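PDB 2D4E: 5-carboxymethyl-2-hydroxymuconate semialdehyde dehydrogenase from Thermus thermophilus, which probably catalyses the NAD-dependent oxidation of 5-carboxymethyl-2-hydroxymuconate semialdehyde to the corresponding acid. Local coordinates for residues 101-106 / 123-128; 29-34 / 67-72; 5-10 / 338-343. All blocks are in the same frame, centred on the assembly; numbering follows the deposited sequence.

Contact 1: 101-106 / 123-128; sequences KHADEL and AQVARA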
loop_
_atom_site.group_PDB
_atom_site.type_symbol
_atom_site.label_atom_id
_atom_site.label_comp_id
_atom_site.label_asym_id
_atom_site.label_seq_id
_atom_site.Cartn_x
_atom_site.Cartn_y
_atom_site.Cartn_z
ATOM N N LYS C 101 -25.540 6.742 24.270
ATOM C CA LYS C 101 -26.391 7.356 25.282
ATOM C C LYS C 101 -27.850 6.944 25.126
ATOM O O LYS C 101 -28.588 6.863 26.108
ATOM C CB LYS C 101 -26.291 8.886 25.222
ATOM C CG LYS C 101 -26.729 9.557 26.518
ATOM C CD LYS C 101 -26.848 11.071 26.398
ATOM C CE LYS C 101 -28.118 11.468 25.661
ATOM N NZ LYS C 101 -28.369 12.937 25.717
ATOM N N HIS C 102 -28.264 6.696 23.888
ATOM C CA HIS C 102 -29.637 6.289 23.613
ATOM C C HIS C 102 -29.706 4.793 23.305
ATOM O O HIS C 102 -30.698 4.319 22.763
ATOM C CB HIS C 102 -30.184 7.076 22.419
ATOM C CG HIS C 102 -30.250 8.555 22.646
ATOM N ND1 HIS C 102 -31.268 9.155 23.356
ATOM C CD2 HIS C 102 -29.416 9.553 22.268
ATOM C CE1 HIS C 102 -31.058 10.459 23.406
ATOM N NE2 HIS C 102 -29.941 10.726 22.753
ATOM N N ALA C 103 -28.658 4.057 23.667
ATOM C CA ALA C 103 -28.579 2.620 23.392
ATOM C C ALA C 103 -29.805 1.804 23.802
ATOM O O ALA C 103 -30.312 1.011 23.011
ATOM C CB ALA C 103 -27.332 2.033 24.040
ATOM N N ASP C 104 -30.274 1.992 25.030
ATOM C CA ASP C 104 -31.435 1.249 25.515
ATOM C C ASP C 104 -32.669 1.475 24.640
ATOM O O ASP C 104 -33.355 0.520 24.268
ATOM C CB ASP C 104 -31.755 1.631 26.967
ATOM C CG ASP C 104 -30.658 1.220 27.944
ATOM O OD1 ASP C 104 -29.740 0.463 27.556
ATOM O OD2 ASP C 104 -30.721 1.649 29.116
ATOM N N GLU C 105 -32.947 2.737 24.318
ATOM C CA GLU C 105 -34.096 3.081 23.487
ATOM C C GLU C 105 -33.989 2.425 22.107
ATOM O O GLU C 105 -34.956 1.835 21.616
ATOM C CB GLU C 105 -34.188 4.599 23.310
ATOM C CG GLU C 105 -34.311 5.395 24.599
ATOM C CD GLU C 105 -33.799 6.825 24.443
ATOM O OE1 GLU C 105 -34.174 7.499 23.459
ATOM O OE2 GLU C 105 -33.019 7.279 25.304
ATOM N N LEU C 106 -32.814 2.548 21.483
ATOM C CA LEU C 106 -32.567 1.977 20.156
ATOM C C LEU C 106 -32.757 0.457 20.146
ATOM O O LEU C 106 -33.380 -0.102 19.238
ATOM C CB LEU C 106 -31.146 2.337 19.681
ATOM C CG LEU C 106 -30.925 3.800 19.240
ATOM C CD1 LEU C 106 -29.441 4.129 19.171
ATOM C CD2 LEU C 106 -31.588 4.023 17.881
ATOM N N ALA C 123 -26.492 -5.649 21.485
ATOM C CA ALA C 123 -25.112 -5.807 21.037
ATOM C C ALA C 123 -24.948 -5.153 19.665
ATOM O O ALA C 123 -23.876 -4.642 19.333
ATOM C CB ALA C 123 -24.747 -7.287 20.957
ATOM N N GLN C 124 -26.016 -5.173 18.871
ATOM C CA GLN C 124 -25.994 -4.576 17.539
ATOM C C GLN C 124 -25.906 -3.053 17.630
ATOM O O GLN C 124 -25.335 -2.404 16.751
ATOM C CB GLN C 124 -27.243 -4.987 16.759
ATOM C CG GLN C 124 -27.285 -6.465 16.434
ATOM C CD GLN C 124 -26.628 -6.775 15.115
ATOM O OE1 GLN C 124 -27.218 -6.567 14.055
ATOM N NE2 GLN C 124 -25.393 -7.259 15.166
ATOM N N VAL C 125 -26.476 -2.484 18.690
ATOM C CA VAL C 125 -26.414 -1.040 18.881
ATOM C C VAL C 125 -24.956 -0.683 19.139
ATOM O O VAL C 125 -24.462 0.335 18.663
ATOM C CB VAL C 125 -27.263 -0.572 20.079
ATOM C CG1 VAL C 125 -26.995 0.902 20.361
ATOM C CG2 VAL C 125 -28.739 -0.784 19.780
ATOM N N ALA C 126 -24.267 -1.526 19.897
ATOM C CA ALA C 126 -22.860 -1.286 20.177
ATOM C C ALA C 126 -22.061 -1.329 18.864
ATOM O O ALA C 126 -21.156 -0.521 18.653
ATOM C CB ALA C 126 -22.335 -2.331 21.164
ATOM N N ARG C 127 -22.396 -2.268 17.981
ATOM C CA ARG C 127 -21.705 -2.371 16.694
ATOM C C ARG C 127 -21.992 -1.133 15.849
ATOM O O ARG C 127 -21.130 -0.663 15.112
ATOM C CB ARG C 127 -22.151 -3.624 15.930
ATOM C CG ARG C 127 -21.458 -4.910 16.364
ATOM C CD ARG C 127 -19.996 -4.974 15.879
ATOM N NE ARG C 127 -19.871 -5.038 14.416
ATOM C CZ ARG C 127 -19.730 -3.983 13.611
ATOM N NH1 ARG C 127 -19.682 -2.753 14.111
ATOM N NH2 ARG C 127 -19.659 -4.158 12.298
ATOM N N ALA C 128 -23.213 -0.619 15.950
ATOM C CA ALA C 128 -23.606 0.570 15.203
ATOM C C ALA C 128 -22.763 1.753 15.666
ATOM O O ALA C 128 -22.273 2.539 14.852
ATOM C CB ALA C 128 -25.078 0.863 15.426
#
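The flat groups here, the His102 ring and the Glu105 carboxylate, stand off the apolar seam where Ala103 and Leu106 meet Val125. The seam joins two consecutive helices of the aldehyde dehydrogenase fold, 103-114 and 118-136, linked by a short loop. Glu105 CD lies at the edge of the His102 ring, in its plane. The carboxylate is therefore met at the ring's rim and not over a face. His102 ND1 donates to the syn side of Glu105 OE2 at 3.2 Å, with an N-H...O angle of 154°. The bond runs out of the carboxylate plane and is somewhat tilted from the ring plane. A weak second bond goes to Glu105 OE1. His102 is the N-cap of helix 103-114 and also the break after helix 85-101. His102 O accepts from Leu106 N at 3.0 Å, which begins the new helix. Its other ring nitrogen, NE2, bonds to Glu214, and Glu105 pairs with Lys207. Both of these partners are on helix 203-214. With both nitrogens engaged, the ring is probably held in one rotation, and two nearby carboxylates would favour a charged imidazole.

The seam itself is small and buried. Val125 is its centre, and its two methyls divide the work. Val125 CG1 is anti to the backbone N (chi1 171°) and lies 3.8 Å from Ala103 CA. The Ala103 methyl, CB, is almost as near to Val125 CG1, at 3.9 Å. The CA atoms of Ala103 and Val125 are 6.2 Å apart, a close approach that the small alanine permits. Ile99 of helix 85-101 touches both Leu106 and Val125. On the remaining branch, Val125 CG2 rests 3.9 Å from Leu106 CB and 4.0 Å from Ala103 O.

Contact 2: 29-34 / 67-72; sequences HFIAGE and DRAAKA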
loop_
_atom_site.group_PDB
_atom_site.type_symbol
_atom_site.label_atom_id
_atom_site.label_comp_id
_atom_site.label_asym_id
_atom_site.label_seq_id
_atom_site.Cartn_x
_atom_site.Cartn_y
_atom_site.Cartn_z
ATOM N N HIS C 29 -40.166 11.780 8.153
ATOM C CA HIS C 29 -38.983 11.909 7.318
ATOM C C HIS C 29 -38.138 12.994 7.963
ATOM O O HIS C 29 -38.620 13.753 8.801
ATOM C CB HIS C 29 -39.336 12.404 5.908
ATOM C CG HIS C 29 -40.463 11.668 5.255
ATOM N ND1 HIS C 29 -40.407 10.322 4.961
ATOM C CD2 HIS C 29 -41.666 12.102 4.807
ATOM C CE1 HIS C 29 -41.527 9.960 4.359
ATOM N NE2 HIS C 29 -42.307 11.021 4.254
ATOM N N PHE C 30 -36.869 13.053 7.582
ATOM C CA PHE C 30 -35.991 14.102 8.063
ATOM C C PHE C 30 -35.412 14.682 6.779
ATOM O O PHE C 30 -34.591 14.051 6.112
ATOM C CB PHE C 30 -34.864 13.570 8.944
ATOM C CG PHE C 30 -34.104 14.661 9.637
ATOM C CD1 PHE C 30 -34.643 15.295 10.754
ATOM C CD2 PHE C 30 -32.885 15.110 9.132
ATOM C CE1 PHE C 30 -33.982 16.363 11.359
ATOM C CE2 PHE C 30 -32.213 16.181 9.730
ATOM C CZ PHE C 30 -32.765 16.808 10.846
ATOM N N ILE C 31 -35.862 15.880 6.433
ATOM C CA ILE C 31 -35.430 16.532 5.209
ATOM C C ILE C 31 -34.960 17.956 5.460
ATOM O O ILE C 31 -35.592 18.708 6.203
ATOM C CB ILE C 31 -36.587 16.534 4.188
ATOM C CG1 ILE C 31 -37.014 15.088 3.914
ATOM C CG2 ILE C 31 -36.166 17.241 2.911
ATOM C CD1 ILE C 31 -38.260 14.951 3.080
ATOM N N ALA C 32 -33.840 18.316 4.846
ATOM C CA ALA C 32 -33.281 19.650 4.994
ATOM C C ALA C 32 -33.261 20.111 6.456
ATOM O O ALA C 32 -33.651 21.238 6.769
ATOM C CB ALA C 32 -34.073 20.640 4.139
ATOM N N GLY C 33 -32.829 19.228 7.352
ATOM C CA GLY C 33 -32.730 19.581 8.760
ATOM C C GLY C 33 -33.972 19.602 9.639
ATOM O O GLY C 33 -33.917 20.126 10.749
ATOM N N GLU C 34 -35.079 19.029 9.175
ATOM C CA GLU C 34 -36.312 19.016 9.962
ATOM C C GLU C 34 -37.121 17.740 9.766
ATOM O O GLU C 34 -37.073 17.125 8.697
ATOM C CB GLU C 34 -37.216 20.195 9.572
ATOM C CG GLU C 34 -36.677 21.577 9.888
ATOM C CD GLU C 34 -37.671 22.674 9.526
ATOM O OE1 GLU C 34 -37.338 23.867 9.710
ATOM O OE2 GLU C 34 -38.787 22.338 9.058
ATOM N N ASP C 67 -37.485 13.936 -3.812
ATOM C CA ASP C 67 -36.927 15.071 -4.545
ATOM C C ASP C 67 -36.383 16.124 -3.574
ATOM O O ASP C 67 -35.283 16.638 -3.756
ATOM C CB ASP C 67 -37.992 15.678 -5.468
ATOM C CG ASP C 67 -37.459 16.835 -6.294
ATOM O OD1 ASP C 67 -36.422 16.674 -6.966
ATOM O OD2 ASP C 67 -38.081 17.914 -6.276
ATOM N N ARG C 68 -37.146 16.428 -2.528
ATOM C CA ARG C 68 -36.713 17.402 -1.536
ATOM C C ARG C 68 -35.466 16.923 -0.789
ATOM O O ARG C 68 -34.561 17.710 -0.513
ATOM C CB ARG C 68 -37.848 17.683 -0.546
ATOM C CG ARG C 68 -38.982 18.522 -1.123
ATOM C CD ARG C 68 -40.248 18.423 -0.269
ATOM N NE ARG C 68 -40.032 18.873 1.106
ATOM C CZ ARG C 68 -40.912 18.718 2.094
ATOM N NH1 ARG C 68 -42.077 18.120 1.866
ATOM N NH2 ARG C 68 -40.627 19.158 3.312
ATOM N N ALA C 69 -35.417 15.632 -0.463
ATOM C CA ALA C 69 -34.269 15.063 0.250
ATOM C C ALA C 69 -33.015 15.109 -0.616
ATOM O O ALA C 69 -31.943 15.479 -0.144
ATOM C CB ALA C 69 -34.558 13.624 0.657
ATOM N N ALA C 70 -33.153 14.734 -1.885
ATOM C CA ALA C 70 -32.020 14.732 -2.807
ATOM C C ALA C 70 -31.482 16.152 -3.011
ATOM O O ALA C 70 -30.272 16.373 -3.023
ATOM C CB ALA C 70 -32.439 14.120 -4.148
ATOM N N LYS C 71 -32.385 17.112 -3.169
ATOM C CA LYS C 71 -31.980 18.503 -3.346
ATOM C C LYS C 71 -31.226 18.976 -2.112
ATOM O O LYS C 71 -30.244 19.709 -2.215
ATOM C CB LYS C 71 -33.200 19.398 -3.570
ATOM C CG LYS C 71 -33.731 19.388 -4.992
ATOM C CD LYS C 71 -35.030 20.172 -5.098
ATOM C CE LYS C 71 -35.350 20.494 -6.544
ATOM N NZ LYS C 71 -35.158 19.309 -7.418
ATOM N N ALA C 72 -31.686 18.548 -0.941
ATOM C CA ALA C 72 -31.041 18.939 0.304
ATOM C C ALA C 72 -29.631 18.351 0.394
ATOM O O ALA C 72 -28.678 19.048 0.749
ATOM C CB ALA C 72 -31.887 18.489 1.503
HETATM O O HOH W 1 -38.055 20.043 4.630
#
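Ile31 carries the largest share of this contact, with Arg68 and Ala72 next. Ile31 is the last strand residue before a tight turn, and its side chain is laid against one turn of helix 63-80. The touching branch is CG2, anti to the backbone N of Ile31. It comes down on the helix backbone, where Ile31 CG2 lies 3.8 Å from Arg68 C. Ile31 CG2 is also 3.8 Å from Ala69 N, so it covers the peptide link between these two residues. The CG1 branch points to the Ala69 methyl more loosely, with Ile31 CG1 and Ala69 CB 4.3 Å apart.

Arg68 meets Ile31 in two ways. Arg68 CB packs on Ile31 CG2 at 3.9 Å. Its chain then bends at chi3 (59°) and carries the guanidinium to a water that lies at the guanidinium edge, in its plane. Arg68 NH2 donates to this water at 3.0 Å. The water in turn donates to Ile31 O at 3.2 Å. Ile31 O also accepts from Glu34 N within the turn, so two donors grip this carbonyl.

Ala72, one helical turn after Arg68, packs on the backbone and methyl of the turn residue Ala32. Ala72 CB and Ala32 CB are 4.0 Å apart. Asn223 of strand 222-224 lies beside Ala69 and Ala72, and its OD1 accepts from Ala32 N.

The backbone angles of Gly33 would jam a side chain against the preceding carbonyl, which accounts for the glycine. Ile31 and Glu34 bond to each other through both N-H groups. This is a two-residue beta hairpin with a type I' turn, its strands 29-31 and 34-36 packed against a helix.

Contact 3: 5-10 / 338-343; sequences DRVAGI and LDPETE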
loop_
_atom_site.group_PDB
_atom_site.type_symbol
_atom_site.label_atom_id
_atom_site.label_comp_id
_atom_site.label_asym_id
_atom_site.label_seq_id
_atom_site.Cartn_x
_atom_site.Cartn_y
_atom_site.Cartn_z
ATOM N N ASP C 5 -37.219 -7.726 35.758
ATOM C CA ASP C 5 -37.088 -6.292 36.014
ATOM C C ASP C 5 -36.219 -5.619 34.962
ATOM O O ASP C 5 -36.468 -4.478 34.572
ATOM C CB ASP C 5 -36.488 -6.039 37.399
ATOM C CG ASP C 5 -37.413 -6.464 38.513
ATOM O OD1 ASP C 5 -38.604 -6.096 38.452
ATOM O OD2 ASP C 5 -36.954 -7.161 39.444
ATOM N N ARG C 6 -35.194 -6.333 34.514
ATOM C CA ARG C 6 -34.284 -5.818 33.503
ATOM C C ARG C 6 -33.961 -6.921 32.504
ATOM O O ARG C 6 -33.827 -8.088 32.872
ATOM C CB ARG C 6 -32.984 -5.327 34.153
ATOM C CG ARG C 6 -33.177 -4.434 35.376
ATOM C CD ARG C 6 -31.850 -3.859 35.849
ATOM N NE ARG C 6 -31.350 -2.832 34.938
ATOM C CZ ARG C 6 -31.842 -1.597 34.857
ATOM N NH1 ARG C 6 -32.848 -1.226 35.641
ATOM N NH2 ARG C 6 -31.332 -0.732 33.988
ATOM N N VAL C 7 -33.850 -6.548 31.234
ATOM C CA VAL C 7 -33.515 -7.497 30.180
ATOM C C VAL C 7 -32.434 -6.828 29.348
ATOM O O VAL C 7 -32.620 -5.707 28.868
ATOM C CB VAL C 7 -34.741 -7.813 29.293
ATOM C CG1 VAL C 7 -34.358 -8.807 28.196
ATOM C CG2 VAL C 7 -35.868 -8.376 30.150
ATOM N N ALA C 8 -31.302 -7.510 29.194
ATOM C CA ALA C 8 -30.171 -6.972 28.446
ATOM C C ALA C 8 -29.711 -5.661 29.095
ATOM O O ALA C 8 -29.222 -4.752 28.420
ATOM C CB ALA C 8 -30.565 -6.732 26.988
ATOM N N GLY C 9 -29.878 -5.575 30.412
ATOM C CA GLY C 9 -29.477 -4.382 31.136
ATOM C C GLY C 9 -30.455 -3.230 30.993
ATOM O O GLY C 9 -30.180 -2.115 31.447
ATOM N N ILE C 10 -31.599 -3.490 30.365
ATOM C CA ILE C 10 -32.612 -2.456 30.166
ATOM C C ILE C 10 -33.792 -2.667 31.122
ATOM O O ILE C 10 -34.316 -3.776 31.243
ATOM C CB ILE C 10 -33.117 -2.466 28.703
ATOM C CG1 ILE C 10 -31.932 -2.295 27.747
ATOM C CG2 ILE C 10 -34.126 -1.350 28.489
ATOM C CD1 ILE C 10 -32.287 -2.463 26.281
ATOM N N LEU C 338 -38.534 -10.210 24.092
ATOM C CA LEU C 338 -38.231 -9.575 25.373
ATOM C C LEU C 338 -37.992 -10.551 26.525
ATOM O O LEU C 338 -37.731 -10.131 27.654
ATOM C CB LEU C 338 -39.353 -8.601 25.743
ATOM C CG LEU C 338 -39.546 -7.446 24.751
ATOM C CD1 LEU C 338 -40.782 -6.622 25.121
ATOM C CD2 LEU C 338 -38.307 -6.569 24.753
ATOM N N ASP C 339 -38.080 -11.848 26.240
ATOM C CA ASP C 339 -37.849 -12.883 27.249
ATOM C C ASP C 339 -36.374 -13.301 27.221
ATOM O O ASP C 339 -35.899 -13.867 26.239
ATOM C CB ASP C 339 -38.751 -14.090 26.965
ATOM C CG ASP C 339 -38.544 -15.239 27.950
ATOM O OD1 ASP C 339 -39.306 -16.226 27.862
ATOM O OD2 ASP C 339 -37.626 -15.172 28.800
ATOM N N PRO C 340 -35.626 -13.021 28.301
ATOM C CA PRO C 340 -34.205 -13.396 28.332
ATOM C C PRO C 340 -33.887 -14.869 28.058
ATOM O O PRO C 340 -32.746 -15.210 27.747
ATOM C CB PRO C 340 -33.745 -12.932 29.721
ATOM C CG PRO C 340 -35.019 -12.874 30.523
ATOM C CD PRO C 340 -36.009 -12.322 29.538
ATOM N N GLU C 341 -34.892 -15.735 28.153
ATOM C CA GLU C 341 -34.691 -17.164 27.909
ATOM C C GLU C 341 -34.809 -17.543 26.433
ATOM O O GLU C 341 -34.384 -18.624 26.031
ATOM C CB GLU C 341 -35.704 -17.985 28.710
ATOM C CG GLU C 341 -35.497 -17.918 30.205
ATOM C CD GLU C 341 -34.144 -18.458 30.609
ATOM O OE1 GLU C 341 -33.925 -19.681 30.451
ATOM O OE2 GLU C 341 -33.300 -17.657 31.074
ATOM N N THR C 342 -35.386 -16.650 25.636
ATOM C CA THR C 342 -35.586 -16.890 24.210
ATOM C C THR C 342 -34.290 -16.956 23.405
ATOM O O THR C 342 -33.371 -16.170 23.632
ATOM C CB THR C 342 -36.464 -15.786 23.593
ATOM O OG1 THR C 342 -37.730 -15.746 24.266
ATOM C CG2 THR C 342 -36.676 -16.041 22.098
ATOM N N GLU C 343 -34.222 -17.896 22.463
ATOM C CA GLU C 343 -33.050 -18.027 21.603
ATOM C C GLU C 343 -33.481 -17.706 20.178
ATOM O O GLU C 343 -32.735 -17.094 19.411
ATOM C CB GLU C 343 -32.464 -19.440 21.676
ATOM C CG GLU C 343 -31.883 -19.791 23.043
ATOM C CD GLU C 343 -31.311 -21.192 23.092
ATOM O OE1 GLU C 343 -30.073 -21.332 23.183
ATOM O OE2 GLU C 343 -32.102 -22.156 23.029
#
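Val7 N donates to Ile10 O at 2.8 Å, the shortest polar bond here. Ile10 N returns a bond to Val7 O. The pair closes a type I' turn, with Ala8 and Gly9 at its corners, and makes a two-residue beta hairpin at the N terminus. Arg6 reaches back over this turn. Arg6 NH2 donates to Gly9 O at 3.1 Å from above the carbonyl plane, so it is not on a lone pair.

The hairpin meets 338-343, in the loop between helices 315-331 and 350-365, through the Val7 side chain. Both methyls straddle the Leu338 carbonyl: Val7 CG2 is 3.6 Å and Val7 CG1 3.7 Å from Leu338 O. CG1 is anti to the backbone N (chi1 180°), which turns the fork of the valine to the loop. The same fork meets the Pro340 ring at CD, 4.0 Å from Val7 CG2. The two side chains cross at about a right angle. With an alanine here both methyls go, which would probably open a gap and leave Leu338 O and Pro340 CD without the groups packed on them.

The loop keeps its own shape. Asp339 to Thr342 form a type I turn, and Thr342 N bonds to Asp339 O. Inside it, Glu341 N donates to Asp339 OD2 at 2.9 Å and 167°, an Asx turn. The N-H comes from above the carboxylate plane. Asp339 OD1 forms a salt bridge with Arg382. Leu118 of helix 118-136 and Trp12 of helix 12-24 touch both Val7 and Leu338.

The chemistry is thus divided. Hydrogen bonds shape each turn from within, while methyls, a proline ring and a carbonyl oxygen make the join, which is consistent with a join held by shape.

In the fold
From the N terminus, the chain first lays down the hairpin 5-10, which waits for its partner until 338-343. Contact 3 therefore closes a loop of more than 300 residues and ties that hairpin to the loop between helices 315-331 and 350-365. The other two contacts lie within it. Contact 2 opens at 29-34 and closes at 67-72, joining the second hairpin to helix 63-80. Contact 1 then opens at 101-106 and closes at 123-128, joining helices 103-114 and 118-136. The two inner loops are in series, and none of the loops cross. Contacts 1 and 3 touch where Ile10 packs on Asp104. Contact 2 stands apart, its centre 25 Å from that of contact 1.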